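Local coordinates for protein phosphatidylinositol-specific phospholipase C (Listeria monocytogenes, PDB 2PLC) that is a bacterial phospholipase C of the phosphatidylinositol-specific family, whose X domain belongs to the TIM-barrel clan, at residues 61-66 / 103-108. Residues are numbered along the deposited sequence; the frame is centred on the assembly and turned at random.
Sequences IDIRAK and MRLKDE
D62 and R104 lie side by side on neighbouring parallel strands, their carboxylate and guanidinium planes only 6° apart yet offset, so that no N-H of R104 points at the acid. D62 OD2 stands well out of the guanidinium plane, 3.8 Å from R104 NH1, a long salt bridge of charge alone, while D62 OD1 rests 3.3 Å from R104 CD. A water beside the pair, in the guanidinium plane of R104, links them by accepting from R104 NH1 and donating weakly to D62 OD2.

The direct grip is a two-bond salt bridge from R64, two residues along the strand of D62. Its chain bends at chi2 (-76°), bringing the guanidinium side-on to the acid: R64 NE meets D62 OD1 at 2.7 Å and R64 NH2 meets D62 OD2 at 2.9 Å. Both oxygens lie in or near the guanidinium plane, but the nitrogens, on the syn side, leave the carboxylate plane, by 34° at OD1 and less at OD2. The bend also sets R64 CD 3.8 Å from K106 CD. E108 OE1 comes within 3.3 Å of R64 CB, at the guanidinium edge, the charges near but beyond a salt bridge; E108 OE2 is bonded to the backbone of G74.

On the opposite face, I61 CG1 packs 3.8 Å from M103 CG, and I63 reaches the same methylene less closely; helix 82-95 meets both isoleucines. Between the faces runs a regular ladder of backbone bonds.

Two strands of the barrel-type domain thus share an oily face and a charged one. R64 NH2 and R104 NH1 come within 4.2 Å because both arginines turn to D62; E157 gives R104 NH2 a second carboxylate. With OD1 taking R64 NE, and OD2 taking R64 NH2, D26 N and, weakly, the water, the D62 carboxylate is fixed in rotation.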
loop_
_atom_site.group_PDB
_atom_site.type_symbol
_atom_site.label_atom_id
_atom_site.label_comp_id
_atom_site.label_asym_id
_atom_site.label_seq_id
_atom_site.Cartn_x
_atom_site.Cartn_y
_atom_site.Cartn_z
ATOM N N ILE A 61 1.821 1.543 -1.094
ATOM C CA ILE A 61 1.409 1.691 -2.486
ATOM C C ILE A 61 0.980 0.355 -3.061
ATOM O O ILE A 61 1.415 -0.701 -2.610
ATOM C CB ILE A 61 2.491 2.365 -3.357
ATOM C CG1 ILE A 61 3.791 1.568 -3.330
ATOM C CG2 ILE A 61 2.734 3.782 -2.866
ATOM C CD1 ILE A 61 4.899 2.192 -4.161
ATOM N N ASP A 62 0.092 0.420 -4.040
ATOM C CA ASP A 62 -0.478 -0.757 -4.675
ATOM C C ASP A 62 -0.158 -0.671 -6.171
ATOM O O ASP A 62 -0.793 0.080 -6.912
ATOM C CB ASP A 62 -1.981 -0.715 -4.402
ATOM C CG ASP A 62 -2.743 -1.830 -5.057
ATOM O OD1 ASP A 62 -2.131 -2.733 -5.669
ATOM O OD2 ASP A 62 -3.989 -1.793 -4.946
ATOM N N ILE A 63 0.834 -1.446 -6.599
ATOM C CA ILE A 63 1.294 -1.450 -7.985
ATOM C C ILE A 63 0.894 -2.712 -8.744
ATOM O O ILE A 63 1.203 -3.824 -8.324
ATOM C CB ILE A 63 2.831 -1.291 -8.034
ATOM C CG1 ILE A 63 3.268 -0.084 -7.192
ATOM C CG2 ILE A 63 3.315 -1.138 -9.477
ATOM C CD1 ILE A 63 2.746 1.245 -7.681
ATOM N N ARG A 64 0.213 -2.528 -9.872
ATOM C CA ARG A 64 -0.237 -3.650 -10.696
ATOM C C ARG A 64 0.543 -3.627 -12.009
ATOM O O ARG A 64 0.551 -2.610 -12.708
ATOM C CB ARG A 64 -1.729 -3.517 -11.001
ATOM C CG ARG A 64 -2.579 -2.936 -9.878
ATOM C CD ARG A 64 -2.839 -3.934 -8.777
ATOM N NE ARG A 64 -3.757 -3.403 -7.768
ATOM C CZ ARG A 64 -5.078 -3.561 -7.791
ATOM N NH1 ARG A 64 -5.653 -4.234 -8.779
ATOM N NH2 ARG A 64 -5.826 -3.080 -6.807
ATOM N N ALA A 65 1.162 -4.754 -12.363
ATOM C CA ALA A 65 1.955 -4.840 -13.588
ATOM C C ALA A 65 1.775 -6.147 -14.356
ATOM O O ALA A 65 1.207 -7.108 -13.841
ATOM C CB ALA A 65 3.435 -4.641 -13.256
ATOM N N LYS A 66 2.249 -6.159 -15.603
ATOM C CA LYS A 66 2.196 -7.342 -16.464
ATOM C C LYS A 66 3.627 -7.735 -16.839
ATOM O O LYS A 66 4.546 -6.933 -16.661
ATOM C CB LYS A 66 1.351 -7.076 -17.706
ATOM C CG LYS A 66 -0.131 -6.999 -17.399
ATOM C CD LYS A 66 -0.972 -6.973 -18.661
ATOM C CE LYS A 66 -2.450 -6.958 -18.322
ATOM N NZ LYS A 66 -3.286 -6.777 -19.535
ATOM N N MET A 103 5.008 -2.005 -0.316
ATOM C CA MET A 103 4.544 -2.084 -1.683
ATOM C C MET A 103 3.960 -3.413 -2.110
ATOM O O MET A 103 4.623 -4.447 -2.073
ATOM C CB MET A 103 5.693 -1.707 -2.621
ATOM C CG MET A 103 5.368 -1.838 -4.096
ATOM S SD MET A 103 6.780 -1.417 -5.117
ATOM C CE MET A 103 7.155 -2.994 -5.824
ATOM N N ARG A 104 2.705 -3.365 -2.539
ATOM C CA ARG A 104 2.019 -4.541 -3.032
ATOM C C ARG A 104 2.301 -4.578 -4.527
ATOM O O ARG A 104 2.047 -3.602 -5.233
ATOM C CB ARG A 104 0.518 -4.403 -2.800
ATOM C CG ARG A 104 -0.306 -5.503 -3.420
ATOM C CD ARG A 104 -1.777 -5.154 -3.394
ATOM N NE ARG A 104 -2.602 -6.220 -3.954
ATOM C CZ ARG A 104 -3.933 -6.216 -3.942
ATOM N NH1 ARG A 104 -4.588 -5.200 -3.406
ATOM N NH2 ARG A 104 -4.609 -7.251 -4.422
ATOM N N LEU A 105 2.907 -5.664 -4.988
ATOM C CA LEU A 105 3.210 -5.819 -6.401
ATOM C C LEU A 105 2.372 -6.980 -6.893
ATOM O O LEU A 105 2.607 -8.128 -6.529
ATOM C CB LEU A 105 4.701 -6.090 -6.615
ATOM C CG LEU A 105 5.141 -6.380 -8.053
ATOM C CD1 LEU A 105 4.738 -5.239 -8.972
ATOM C CD2 LEU A 105 6.643 -6.595 -8.093
ATOM N N LYS A 106 1.380 -6.664 -7.717
ATOM C CA LYS A 106 0.465 -7.666 -8.236
ATOM C C LYS A 106 0.643 -7.995 -9.716
ATOM O O LYS A 106 0.888 -7.115 -10.541
ATOM C CB LYS A 106 -0.967 -7.205 -7.987
ATOM C CG LYS A 106 -2.012 -8.237 -8.308
ATOM C CD LYS A 106 -3.410 -7.669 -8.159
ATOM C CE LYS A 106 -4.450 -8.773 -8.274
ATOM N NZ LYS A 106 -4.259 -9.573 -9.517
ATOM N N ASP A 107 0.538 -9.286 -10.024
ATOM C CA ASP A 107 0.627 -9.803 -11.386
ATOM C C ASP A 107 -0.786 -9.586 -11.931
ATOM O O ASP A 107 -1.716 -10.317 -11.585
ATOM C CB ASP A 107 0.966 -11.302 -11.338
ATOM C CG ASP A 107 1.132 -11.933 -12.721
ATOM O OD1 ASP A 107 0.910 -11.252 -13.749
ATOM O OD2 ASP A 107 1.490 -13.134 -12.767
ATOM N N GLU A 108 -0.944 -8.556 -12.756
ATOM C CA GLU A 108 -2.244 -8.197 -13.322
ATOM C C GLU A 108 -2.857 -9.238 -14.266
ATOM O O GLU A 108 -3.993 -9.084 -14.716
ATOM C CB GLU A 108 -2.138 -6.831 -14.018
ATOM C CG GLU A 108 -3.460 -6.096 -14.232
ATOM C CD GLU A 108 -4.161 -5.680 -12.939
ATOM O OE1 GLU A 108 -3.679 -6.013 -11.834
ATOM O OE2 GLU A 108 -5.212 -5.013 -13.035
HETATM O O HOH W 1 -4.206 -2.626 -2.082
#